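Local coordinates for Tat (Twin-arginine translocation) pathway signal sequence containing protein (Mycobacterium tuberculosis, PDB 5IMU) that is of unknown function, its crystallised C-terminal part combining a potassium-binding alpha/beta/alpha sandwich with a bundle of alpha helices, at residues Val65-Pro70 with Ser113-Ile118; Gly52-Pro57 with Asn207-Trp212; Arg60-Val65 with Pro106-Asp111; Thr43-Thr48 with Asp81-Val86. All blocks are in the same frame, centred on the assembly; numbering follows the deposited sequence.

Interaction 1: Val65-Pro70 with Ser113-Ile118. With K (potassium ion), chain B.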
loop_
_atom_site.group_PDB
_atom_site.type_symbol
_atom_site.label_atom_id
_atom_site.label_comp_id
_atom_site.label_asym_id
_atom_site.label_seq_id
_atom_site.Cartn_x
_atom_site.Cartn_y
_atom_site.Cartn_z
ATOM N N VAL A 65 11.870 -1.786 -5.289
ATOM C CA VAL A 65 10.754 -1.217 -6.038
ATOM C C VAL A 65 10.480 0.187 -5.518
ATOM O O VAL A 65 10.756 0.516 -4.358
ATOM C CB VAL A 65 9.481 -2.091 -5.971
ATOM C CG1 VAL A 65 9.754 -3.479 -6.529
ATOM C CG2 VAL A 65 8.939 -2.164 -4.548
ATOM N N THR A 66 9.934 1.026 -6.393
ATOM C CA THR A 66 9.578 2.400 -6.077
ATOM C C THR A 66 8.071 2.556 -6.217
ATOM O O THR A 66 7.455 1.928 -7.083
ATOM C CB THR A 66 10.312 3.383 -7.003
ATOM O OG1 THR A 66 11.726 3.247 -6.814
ATOM C CG2 THR A 66 9.913 4.819 -6.713
ATOM N N LEU A 67 7.479 3.378 -5.357
ATOM C CA LEU A 67 6.038 3.570 -5.329
ATOM C C LEU A 67 5.676 4.962 -5.831
ATOM O O LEU A 67 6.492 5.887 -5.817
ATOM C CB LEU A 67 5.494 3.374 -3.910
ATOM C CG LEU A 67 5.876 2.061 -3.222
ATOM C CD1 LEU A 67 5.371 2.038 -1.786
ATOM C CD2 LEU A 67 5.346 0.866 -4.001
ATOM N N LEU A 68 4.432 5.098 -6.285
ATOM C CA LEU A 68 3.907 6.416 -6.612
ATOM C C LEU A 68 3.863 7.278 -5.358
ATOM O O LEU A 68 3.527 6.804 -4.269
ATOM C CB LEU A 68 2.504 6.309 -7.218
ATOM C CG LEU A 68 2.323 5.691 -8.604
ATOM C CD1 LEU A 68 0.841 5.531 -8.909
ATOM C CD2 LEU A 68 3.001 6.537 -9.670
ATOM N N GLU A 69 4.212 8.549 -5.512
ATOM C CA GLU A 69 4.163 9.462 -4.386
ATOM C C GLU A 69 2.712 9.822 -4.067
ATOM O O GLU A 69 1.849 9.797 -4.950
ATOM C CB GLU A 69 4.975 10.719 -4.686
ATOM C CG GLU A 69 6.467 10.445 -4.825
ATOM C CD GLU A 69 7.285 11.707 -4.991
ATOM O OE1 GLU A 69 6.879 12.584 -5.781
ATOM O OE2 GLU A 69 8.336 11.824 -4.326
ATOM N N PRO A 70 2.408 10.143 -2.802
ATOM C CA PRO A 70 1.020 10.460 -2.446
ATOM C C PRO A 70 0.565 11.795 -3.011
ATOM O O PRO A 70 0.906 12.861 -2.489
ATOM C CB PRO A 70 1.042 10.473 -0.912
ATOM C CG PRO A 70 2.446 10.797 -0.563
ATOM C CD PRO A 70 3.301 10.172 -1.631
ATOM N N SER A 113 12.361 0.535 2.378
ATOM C CA SER A 113 12.815 1.576 1.462
ATOM C C SER A 113 11.664 2.124 0.625
ATOM O O SER A 113 11.583 3.335 0.392
ATOM C CB SER A 113 13.928 1.041 0.562
ATOM O OG SER A 113 13.525 -0.142 -0.110
ATOM N N ALA A 114 10.763 1.251 0.171
ATOM C CA ALA A 114 9.691 1.695 -0.716
ATOM C C ALA A 114 8.714 2.620 -0.000
ATOM O O ALA A 114 8.226 3.590 -0.592
ATOM C CB ALA A 114 8.951 0.491 -1.297
ATOM N N ARG A 115 8.421 2.346 1.268
ATOM C CA ARG A 115 7.402 3.094 1.994
ATOM C C ARG A 115 7.968 4.248 2.817
ATOM O O ARG A 115 7.197 4.935 3.495
ATOM C CB ARG A 115 6.604 2.150 2.907
ATOM C CG ARG A 115 5.906 0.998 2.179
ATOM C CD ARG A 115 5.200 0.074 3.168
ATOM N NE ARG A 115 4.685 -1.150 2.556
ATOM C CZ ARG A 115 3.431 -1.311 2.141
ATOM N NH1 ARG A 115 2.555 -0.324 2.263
ATOM N NH2 ARG A 115 3.051 -2.464 1.602
ATOM N N SER A 116 9.279 4.493 2.764
ATOM C CA SER A 116 9.908 5.553 3.546
ATOM C C SER A 116 10.243 6.793 2.722
ATOM O O SER A 116 10.912 7.697 3.233
ATOM C CB SER A 116 11.185 5.038 4.212
ATOM O OG SER A 116 10.907 4.009 5.143
ATOM N N ALA A 117 9.801 6.863 1.468
ATOM C CA ALA A 117 10.192 7.956 0.585
ATOM C C ALA A 117 9.397 9.236 0.815
ATOM O O ALA A 117 9.718 10.261 0.203
ATOM C CB ALA A 117 10.058 7.522 -0.877
ATOM N N ILE A 118 8.382 9.214 1.673
ATOM C CA ILE A 118 7.532 10.382 1.896
ATOM C C ILE A 118 8.117 11.226 3.020
ATOM O O ILE A 118 8.448 10.687 4.087
ATOM C CB ILE A 118 6.089 9.969 2.224
ATOM C CG1 ILE A 118 5.521 9.087 1.112
ATOM C CG2 ILE A 118 5.212 11.200 2.440
ATOM C CD1 ILE A 118 4.212 8.431 1.470
HETATM K K K B . 13.175 1.214 -8.057
HETATM O O HOH W 1 11.798 -1.384 -2.358
HETATM O O HOH W 2 9.109 4.469 -2.985
HETATM O O HOH W 3 7.040 10.655 -1.675
HETATM O O HOH W 4 15.945 2.231 -7.786
#
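Apolar packing carries most of the contact between V65-P70 and S113-I118, and A114 is its hub. Its CB points at the strand, 3.6 Å from V65 O, and is flanked by the side chains of V65 and L67. CG of L67 lies anti to its own carbonyl carbon (chi1 -53°), a setting that brings CD1 alongside A114 and its carbonyl, where it meets A114 CB at 3.9 Å. Farther along, P70 and I118 reach toward each other, P70 CG standing 3.6 Å from I118 CD1.

The polar link is made by water. One water accepts from L67 N and donates to A114 O at 2.7 Å, so two buried backbone groups are satisfied without direct pairing. Another donates to V65 O at 2.9 Å and accepts from S113 OG. The T66 side chain leaves the strand on the side away from S113-I118, and T66 OG1 binds the potassium ion at 2.8 Å, sharing it with N64 O and a water.

Strand 65-67 is an outermost strand of the mixed sheet, running parallel to strand 44-48, and the short helix 111-115 packs beside it. R115 turns away to bond the carbonyls of I55 and P56, while I118 also touches Y208 of helix 203-216.

Interaction 2: Gly52-Pro57 with Asn207-Trp212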
loop_
_atom_site.group_PDB
_atom_site.type_symbol
_atom_site.label_atom_id
_atom_site.label_comp_id
_atom_site.label_asym_id
_atom_site.label_seq_id
_atom_site.Cartn_x
_atom_site.Cartn_y
_atom_site.Cartn_z
ATOM N N GLY A 52 -5.170 4.845 -5.814
ATOM C CA GLY A 52 -4.302 5.882 -6.342
ATOM C C GLY A 52 -2.813 5.647 -6.217
ATOM O O GLY A 52 -2.037 6.582 -6.438
ATOM N N GLY A 53 -2.382 4.435 -5.880
ATOM C CA GLY A 53 -0.971 4.127 -5.708
ATOM C C GLY A 53 -0.599 3.639 -4.324
ATOM O O GLY A 53 0.549 3.216 -4.116
ATOM N N TRP A 54 -1.523 3.694 -3.370
ATOM C CA TRP A 54 -1.288 3.155 -2.040
ATOM C C TRP A 54 -1.162 1.636 -2.104
ATOM O O TRP A 54 -1.855 0.973 -2.880
ATOM C CB TRP A 54 -2.439 3.572 -1.123
ATOM C CG TRP A 54 -2.381 3.085 0.290
ATOM C CD1 TRP A 54 -1.552 3.530 1.280
ATOM C CD2 TRP A 54 -3.232 2.099 0.890
ATOM N NE1 TRP A 54 -1.820 2.861 2.453
ATOM C CE2 TRP A 54 -2.848 1.979 2.240
ATOM C CE3 TRP A 54 -4.275 1.299 0.411
ATOM C CZ2 TRP A 54 -3.470 1.088 3.120
ATOM C CZ3 TRP A 54 -4.891 0.416 1.283
ATOM C CH2 TRP A 54 -4.487 0.317 2.621
ATOM N N ILE A 55 -0.262 1.088 -1.300
ATOM C CA ILE A 55 -0.046 -0.355 -1.212
ATOM C C ILE A 55 -0.551 -0.822 0.142
ATOM O O ILE A 55 -0.093 -0.316 1.179
ATOM C CB ILE A 55 1.433 -0.726 -1.411
ATOM C CG1 ILE A 55 1.995 -0.077 -2.680
ATOM C CG2 ILE A 55 1.594 -2.239 -1.478
ATOM C CD1 ILE A 55 1.213 -0.397 -3.938
ATOM N N PRO A 56 -1.481 -1.780 0.204
ATOM C CA PRO A 56 -2.060 -2.164 1.488
ATOM C C PRO A 56 -1.023 -2.839 2.382
ATOM O O PRO A 56 -0.043 -3.415 1.882
ATOM C CB PRO A 56 -3.188 -3.134 1.100
ATOM C CG PRO A 56 -2.790 -3.657 -0.245
ATOM C CD PRO A 56 -2.096 -2.511 -0.923
ATOM N N PRO A 57 -1.215 -2.794 3.702
ATOM C CA PRO A 57 -0.144 -3.252 4.608
ATOM C C PRO A 57 0.117 -4.748 4.569
ATOM O O PRO A 57 1.233 -5.170 4.897
ATOM C CB PRO A 57 -0.640 -2.812 5.997
ATOM C CG PRO A 57 -1.762 -1.853 5.747
ATOM C CD PRO A 57 -2.364 -2.247 4.437
ATOM N N ASN A 207 3.682 7.227 9.189
ATOM C CA ASN A 207 3.758 8.402 8.328
ATOM C C ASN A 207 3.254 8.085 6.924
ATOM O O ASN A 207 2.469 8.847 6.347
ATOM C CB ASN A 207 5.199 8.914 8.293
ATOM C CG ASN A 207 5.324 10.256 7.608
ATOM O OD1 ASN A 207 4.910 11.281 8.149
ATOM N ND2 ASN A 207 5.908 10.262 6.414
ATOM N N TYR A 208 3.693 6.955 6.363
ATOM C CA TYR A 208 3.263 6.549 5.026
ATOM C C TYR A 208 1.745 6.461 4.936
ATOM O O TYR A 208 1.132 6.996 4.005
ATOM C CB TYR A 208 3.913 5.207 4.669
ATOM C CG TYR A 208 3.389 4.531 3.415
ATOM C CD1 TYR A 208 3.964 4.780 2.172
ATOM C CD2 TYR A 208 2.342 3.620 3.480
ATOM C CE1 TYR A 208 3.494 4.153 1.027
ATOM C CE2 TYR A 208 1.865 2.991 2.342
ATOM C CZ TYR A 208 2.446 3.260 1.117
ATOM O OH TYR A 208 1.978 2.635 -0.017
ATOM N N HIS A 209 1.117 5.791 5.904
ATOM C CA HIS A 209 -0.328 5.602 5.840
ATOM C C HIS A 209 -1.073 6.905 6.108
ATOM O O HIS A 209 -2.120 7.161 5.502
ATOM C CB HIS A 209 -0.757 4.517 6.826
ATOM C CG HIS A 209 -0.318 3.142 6.431
ATOM N ND1 HIS A 209 -0.707 2.548 5.250
ATOM C CD2 HIS A 209 0.479 2.246 7.059
ATOM C CE1 HIS A 209 -0.169 1.344 5.167
ATOM N NE2 HIS A 209 0.555 1.137 6.252
ATOM N N LEU A 210 -0.551 7.741 7.006
ATOM C CA LEU A 210 -1.200 9.019 7.286
ATOM C C LEU A 210 -1.137 9.948 6.079
ATOM O O LEU A 210 -2.112 10.646 5.776
ATOM C CB LEU A 210 -0.551 9.684 8.500
ATOM C CG LEU A 210 -1.444 10.389 9.526
ATOM C CD1 LEU A 210 -0.758 11.643 10.057
ATOM C CD2 LEU A 210 -2.826 10.715 8.974
ATOM N N ALA A 211 0.005 9.982 5.388
ATOM C CA ALA A 211 0.120 10.815 4.195
ATOM C C ALA A 211 -0.861 10.372 3.119
ATOM O O ALA A 211 -1.511 11.205 2.477
ATOM C CB ALA A 211 1.554 10.778 3.663
ATOM N N TRP A 212 -0.990 9.060 2.915
ATOM C CA TRP A 212 -1.931 8.566 1.918
ATOM C C TRP A 212 -3.376 8.790 2.343
ATOM O O TRP A 212 -4.251 8.955 1.486
ATOM C CB TRP A 212 -1.673 7.087 1.641
ATOM C CG TRP A 212 -0.645 6.881 0.575
ATOM C CD1 TRP A 212 0.665 6.541 0.747
ATOM C CD2 TRP A 212 -0.843 7.024 -0.836
ATOM N NE1 TRP A 212 1.294 6.455 -0.475
ATOM C CE2 TRP A 212 0.388 6.748 -1.462
ATOM C CE3 TRP A 212 -1.945 7.355 -1.630
ATOM C CZ2 TRP A 212 0.548 6.792 -2.846
ATOM C CZ3 TRP A 212 -1.785 7.399 -3.004
ATOM C CH2 TRP A 212 -0.550 7.119 -3.600
HETATM O O HOH W 5 2.432 3.716 -2.134
#
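With CG anti to the backbone N in both W54 (chi1 179°) and Y208 (chi1 170°), the indole and the phenol are swung toward each other between loop and helix, where H209, its CG turned beside the backbone N, brings its imidazole to the rim of the indole. W54 NE1 donates to H209 ND1 at 3.0 Å, with an N-H...N angle of 157°. The bond lies close to both ring planes although the rings are steeply inclined to each other, so the two meet rim to rim, which is consistent with ND1 carrying no proton. Y208 uses its hydroxyl instead: I55 N donates to Y208 OH at 3.0 Å, and a water that donates to G53 O lies close to the same oxygen.

W54, Y208, H209 and W212 thus form an aromatic cluster, which joins a loop of the DUF5632 region to helix 203-216 of the DUF5631 region. W54 CB sits over the face of W212, 4.1 Å from the centroid of its six-membered ring, in a CH-pi contact. The Y208 and W54 rings are nearly parallel but slid apart, with Y208 CE2 3.6 Å from W54 CD1. G52 O approaches the rim of W212, 3.2 Å from CH2. At the far end P57 CG packs against H209 CE1 at 3.6 Å, and W189 of helix 183-199 meets W54 edge-to-face.

Interaction 3: Arg60-Val65 with Pro106-Asp111. With K (potassium ion), chain B.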
loop_
_atom_site.group_PDB
_atom_site.type_symbol
_atom_site.label_atom_id
_atom_site.label_comp_id
_atom_site.label_asym_id
_atom_site.label_seq_id
_atom_site.Cartn_x
_atom_site.Cartn_y
_atom_site.Cartn_z
ATOM N N ARG A 60 3.703 -7.671 1.268
ATOM C CA ARG A 60 5.128 -7.399 1.384
ATOM C C ARG A 60 5.722 -7.184 -0.003
ATOM O O ARG A 60 5.361 -7.877 -0.958
ATOM C CB ARG A 60 5.845 -8.547 2.100
ATOM C CG ARG A 60 5.228 -8.917 3.438
ATOM C CD ARG A 60 5.336 -7.765 4.422
ATOM N NE ARG A 60 6.698 -7.598 4.917
ATOM C CZ ARG A 60 7.166 -6.475 5.454
ATOM N NH1 ARG A 60 6.380 -5.411 5.557
ATOM N NH2 ARG A 60 8.419 -6.412 5.882
ATOM N N LEU A 61 6.647 -6.199 -0.107
ATOM C CA LEU A 61 7.138 -5.721 -1.394
ATOM C C LEU A 61 8.492 -6.328 -1.738
ATOM O O LEU A 61 9.343 -6.493 -0.856
ATOM C CB LEU A 61 7.261 -4.196 -1.382
ATOM C CG LEU A 61 5.930 -3.457 -1.248
ATOM C CD1 LEU A 61 6.150 -1.971 -1.018
ATOM C CD2 LEU A 61 5.074 -3.686 -2.478
ATOM N N PRO A 62 8.703 -6.664 -3.011
ATOM C CA PRO A 62 10.027 -7.116 -3.447
ATOM C C PRO A 62 11.072 -6.022 -3.293
ATOM O O PRO A 62 10.766 -4.832 -3.188
ATOM C CB PRO A 62 9.815 -7.476 -4.925
ATOM C CG PRO A 62 8.362 -7.762 -5.036
ATOM C CD PRO A 62 7.687 -6.837 -4.063
ATOM N N ALA A 63 12.331 -6.450 -3.278
ATOM C CA ALA A 63 13.441 -5.522 -3.124
ATOM C C ALA A 63 13.496 -4.531 -4.282
ATOM O O ALA A 63 13.175 -4.863 -5.426
ATOM C CB ALA A 63 14.757 -6.297 -3.028
ATOM N N ASN A 64 13.881 -3.295 -3.958
ATOM C CA ASN A 64 14.250 -2.273 -4.936
ATOM C C ASN A 64 13.086 -1.833 -5.819
ATOM O O ASN A 64 13.285 -1.521 -6.995
ATOM C CB ASN A 64 15.415 -2.740 -5.817
ATOM C CG ASN A 64 16.529 -3.383 -5.020
ATOM O OD1 ASN A 64 17.046 -4.436 -5.392
ATOM N ND2 ASN A 64 16.902 -2.755 -3.913
ATOM N N VAL A 65 11.870 -1.786 -5.289
ATOM C CA VAL A 65 10.754 -1.217 -6.038
ATOM C C VAL A 65 10.480 0.187 -5.518
ATOM O O VAL A 65 10.756 0.516 -4.358
ATOM C CB VAL A 65 9.481 -2.091 -5.971
ATOM C CG1 VAL A 65 9.754 -3.479 -6.529
ATOM C CG2 VAL A 65 8.939 -2.164 -4.548
ATOM N N PRO A 106 11.179 -13.088 -6.221
ATOM C CA PRO A 106 11.990 -12.035 -5.600
ATOM C C PRO A 106 11.799 -11.997 -4.093
ATOM O O PRO A 106 10.688 -12.157 -3.581
ATOM C CB PRO A 106 11.473 -10.748 -6.257
ATOM C CG PRO A 106 10.690 -11.199 -7.457
ATOM C CD PRO A 106 10.140 -12.540 -7.104
ATOM N N ALA A 107 12.900 -11.774 -3.383
ATOM C CA ALA A 107 12.850 -11.661 -1.933
ATOM C C ALA A 107 12.054 -10.430 -1.519
ATOM O O ALA A 107 12.225 -9.341 -2.075
ATOM C CB ALA A 107 14.263 -11.598 -1.357
ATOM N N LEU A 108 11.182 -10.607 -0.530
ATOM C CA LEU A 108 10.253 -9.556 -0.120
ATOM C C LEU A 108 10.875 -8.676 0.968
ATOM O O LEU A 108 10.417 -8.613 2.109
ATOM C CB LEU A 108 8.939 -10.179 0.337
ATOM C CG LEU A 108 8.299 -11.110 -0.698
ATOM C CD1 LEU A 108 7.083 -11.824 -0.127
ATOM C CD2 LEU A 108 7.931 -10.331 -1.951
ATOM N N THR A 109 11.942 -7.979 0.583
ATOM C CA THR A 109 12.709 -7.143 1.498
ATOM C C THR A 109 12.554 -5.654 1.214
ATOM O O THR A 109 13.308 -4.849 1.771
ATOM C CB THR A 109 14.192 -7.516 1.440
ATOM O OG1 THR A 109 14.700 -7.242 0.129
ATOM C CG2 THR A 109 14.380 -8.988 1.738
ATOM N N GLY A 110 11.606 -5.265 0.371
ATOM C CA GLY A 110 11.579 -3.901 -0.105
ATOM C C GLY A 110 10.635 -2.943 0.585
ATOM O O GLY A 110 10.518 -1.799 0.137
ATOM N N ASP A 111 9.969 -3.352 1.667
ATOM C CA ASP A 111 8.942 -2.498 2.263
ATOM C C ASP A 111 9.539 -1.257 2.918
ATOM O O ASP A 111 8.992 -0.158 2.779
ATOM C CB ASP A 111 8.115 -3.289 3.277
ATOM C CG ASP A 111 7.125 -4.225 2.613
ATOM O OD1 ASP A 111 6.066 -3.748 2.155
ATOM O OD2 ASP A 111 7.414 -5.436 2.541
HETATM K K K B . 13.175 1.214 -8.057
HETATM O O HOH W 1 11.798 -1.384 -2.358
HETATM O O HOH W 4 15.945 2.231 -7.786
#
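D111 OD2 is held by two neighbouring residues of the loop R60-V65. L61 N donates to it at 2.9 Å, approaching from above the carboxylate plane with an N-H...O angle of 163°. The guanidinium of R60 lies against the same oxygen, with R60 NH1 3.2 Å from D111 OD2. Bends at chi2 and chi3 fold the arginine back until its guanidinium stacks on the carboxylate, the planes 12° apart and OD2 over the guanidinium centre. This salt bridge therefore works through charge alone, with no N-H aimed at the oxygen, and would probably favour the ionised carboxylate. D111 OD1 has its own partner in R115.

Backbone bonds continue the pairing. G110 N donates to L61 O at 2.9 Å, and A63 N to A107 O at 3.1 Å, the latter nearly in line with the carbonyl bond. G110, the N-cap of helix 111-115, passes so close to the loop that its CA makes a CA-H...O contact with P62 O at 3.3 Å. L108, the centre of an inverse gamma turn, lies side by side with P62, its CD2 4.0 Å from P62 CG. P62 CB also meets P106 CB at 3.9 Å. Farther along the same loop, N64 O binds the potassium ion.

The loop just before strand 65-67 is thereby fastened to the chain leading into helix 111-115. Helix 6-27 lies against both partners, touching P62 through I20 and V24 and P106 through A23.

Interaction 4: Thr43-Thr48 with Asp81-Val86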
loop_
_atom_site.group_PDB
_atom_site.type_symbol
_atom_site.label_atom_id
_atom_site.label_comp_id
_atom_site.label_asym_id
_atom_site.label_seq_id
_atom_site.Cartn_x
_atom_site.Cartn_y
_atom_site.Cartn_z
ATOM N N THR A 43 14.878 2.406 -12.099
ATOM C CA THR A 43 13.719 2.595 -11.233
ATOM C C THR A 43 12.592 1.666 -11.670
ATOM O O THR A 43 12.078 1.788 -12.787
ATOM C CB THR A 43 13.248 4.048 -11.259
ATOM O OG1 THR A 43 14.309 4.908 -10.825
ATOM C CG2 THR A 43 12.043 4.233 -10.340
ATOM N N THR A 44 12.209 0.744 -10.789
ATOM C CA THR A 44 11.079 -0.150 -11.022
ATOM C C THR A 44 9.891 0.355 -10.210
ATOM O O THR A 44 9.927 0.353 -8.975
ATOM C CB THR A 44 11.425 -1.588 -10.642
ATOM O OG1 THR A 44 12.554 -2.032 -11.406
ATOM C CG2 THR A 44 10.243 -2.508 -10.913
ATOM N N LEU A 45 8.843 0.785 -10.905
ATOM C CA LEU A 45 7.648 1.338 -10.282
ATOM C C LEU A 45 6.589 0.252 -10.152
ATOM O O LEU A 45 6.334 -0.484 -11.109
ATOM C CB LEU A 45 7.107 2.508 -11.108
ATOM C CG LEU A 45 5.820 3.179 -10.630
ATOM C CD1 LEU A 45 6.042 3.887 -9.303
ATOM C CD2 LEU A 45 5.310 4.147 -11.683
ATOM N N LEU A 46 5.973 0.156 -8.973
ATOM C CA LEU A 46 4.957 -0.851 -8.686
ATOM C C LEU A 46 3.677 -0.168 -8.224
ATOM O O LEU A 46 3.717 0.707 -7.350
ATOM C CB LEU A 46 5.442 -1.831 -7.614
ATOM C CG LEU A 46 4.431 -2.894 -7.181
ATOM C CD1 LEU A 46 4.050 -3.798 -8.342
ATOM C CD2 LEU A 46 4.978 -3.706 -6.026
ATOM N N VAL A 47 2.544 -0.568 -8.805
ATOM C CA VAL A 47 1.262 0.063 -8.512
ATOM C C VAL A 47 0.165 -0.987 -8.391
ATOM O O VAL A 47 0.261 -2.091 -8.935
ATOM C CB VAL A 47 0.855 1.095 -9.590
ATOM C CG1 VAL A 47 1.926 2.163 -9.766
ATOM C CG2 VAL A 47 0.554 0.398 -10.912
ATOM N N THR A 48 -0.879 -0.624 -7.649
ATOM C CA THR A 48 -2.207 -1.202 -7.770
ATOM C C THR A 48 -3.193 -0.047 -7.875
ATOM O O THR A 48 -2.899 1.078 -7.462
ATOM C CB THR A 48 -2.570 -2.102 -6.579
ATOM O OG1 THR A 48 -3.927 -2.548 -6.710
ATOM C CG2 THR A 48 -2.423 -1.339 -5.270
ATOM N N ASP A 81 -2.381 3.125 -16.777
ATOM C CA ASP A 81 -2.317 4.581 -16.672
ATOM C C ASP A 81 -1.482 5.018 -15.474
ATOM O O ASP A 81 -0.736 6.003 -15.555
ATOM C CB ASP A 81 -3.726 5.169 -16.567
ATOM C CG ASP A 81 -4.504 5.072 -17.867
ATOM O OD1 ASP A 81 -5.667 5.531 -17.898
ATOM O OD2 ASP A 81 -3.959 4.538 -18.855
ATOM N N LEU A 82 -1.592 4.298 -14.352
ATOM C CA LEU A 82 -0.882 4.700 -13.140
ATOM C C LEU A 82 0.629 4.573 -13.295
ATOM O O LEU A 82 1.378 5.319 -12.656
ATOM C CB LEU A 82 -1.366 3.872 -11.947
ATOM C CG LEU A 82 -2.762 4.196 -11.413
ATOM C CD1 LEU A 82 -3.163 3.208 -10.327
ATOM C CD2 LEU A 82 -2.810 5.622 -10.884
ATOM N N LEU A 83 1.094 3.644 -14.136
ATOM C CA LEU A 83 2.532 3.485 -14.335
ATOM C C LEU A 83 3.155 4.710 -14.991
ATOM O O LEU A 83 4.340 4.991 -14.776
ATOM C CB LEU A 83 2.821 2.246 -15.183
ATOM C CG LEU A 83 2.790 0.870 -14.520
ATOM C CD1 LEU A 83 3.150 -0.198 -15.538
ATOM C CD2 LEU A 83 3.744 0.830 -13.340
ATOM N N GLY A 84 2.385 5.441 -15.794
ATOM C CA GLY A 84 2.961 6.559 -16.514
ATOM C C GLY A 84 3.938 6.087 -17.579
ATOM O O GLY A 84 3.764 5.039 -18.208
ATOM N N ALA A 85 4.998 6.871 -17.766
ATOM C CA ALA A 85 5.970 6.619 -18.825
ATOM C C ALA A 85 6.997 5.588 -18.370
ATOM O O ALA A 85 7.749 5.829 -17.419
ATOM C CB ALA A 85 6.657 7.921 -19.229
ATOM N N VAL A 86 7.033 4.444 -19.055
ATOM C CA VAL A 86 7.965 3.361 -18.763
ATOM C C VAL A 86 8.413 2.750 -20.086
ATOM O O VAL A 86 7.850 3.029 -21.146
ATOM C CB VAL A 86 7.342 2.277 -17.856
ATOM C CG1 VAL A 86 7.132 2.809 -16.447
ATOM C CG2 VAL A 86 6.029 1.804 -18.441
#
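Strand 44-48 passes the C-terminal end of helix 79-83 with L45 and L83 nearest, their CA atoms 6.9 Å apart, and just beyond them G84 leaves the helix with positive phi.

L45 and V47, alternate residues of the strand, turn their side chains to the helix. CG of L45 stands anti to the backbone N (chi1 178°), which brings CD2 against the carbonyl end of the helix, 3.3 Å from L83 O. The side chains of L45 and L83 slide past each other in opposite directions, their CD2 atoms meeting at 4.0 Å. V47 reaches both helical leucines with a single methyl: its CG2 lies 4.0 Å from L83 CD2 and 4.1 Å from L82 CB, because its chi1 of -56° sets that branch between the backbone N and the carbonyl carbon. L82 extends in the other direction along the strand, placing CD1 3.6 Å from T48 O. The side chains that meet are apolar, and the carbonyl O of L83 accepts a hydrogen bond from R38.

T44 and L46 face the other surface of the sheet, toward helix 6-27, so strand 44-48 is packed between two helical layers, as in an alpha/beta/alpha sandwich. In the sheet it lies between strands 65-67 and 33-37, and L83 also touches A34 of the latter.

Overall arrangement
Strand 65-67 ties three of the contacts together. Interactions 1 and 3 share V65 and two waters; their T66 OG1 and N64 O, with one of these waters, bind the potassium ion, and T44 of interaction 4 lies beside it in the site, the side chain of L45 being about 7 Å from the ion. Interactions 1 and 4 meet in the sheet, where T66 N is 2.7 Å from T44 O. Interaction 2 lies farther off, with the side chain of I55 about 12 Å from the ion, yet R115 NH1 of interaction 1 reaches I55 O at 2.9 Å. L61 links interaction 3 to the other three, packing against A114, I55 and L46. Interaction 2 joins the loop after strand 44-48 to helix 203-216.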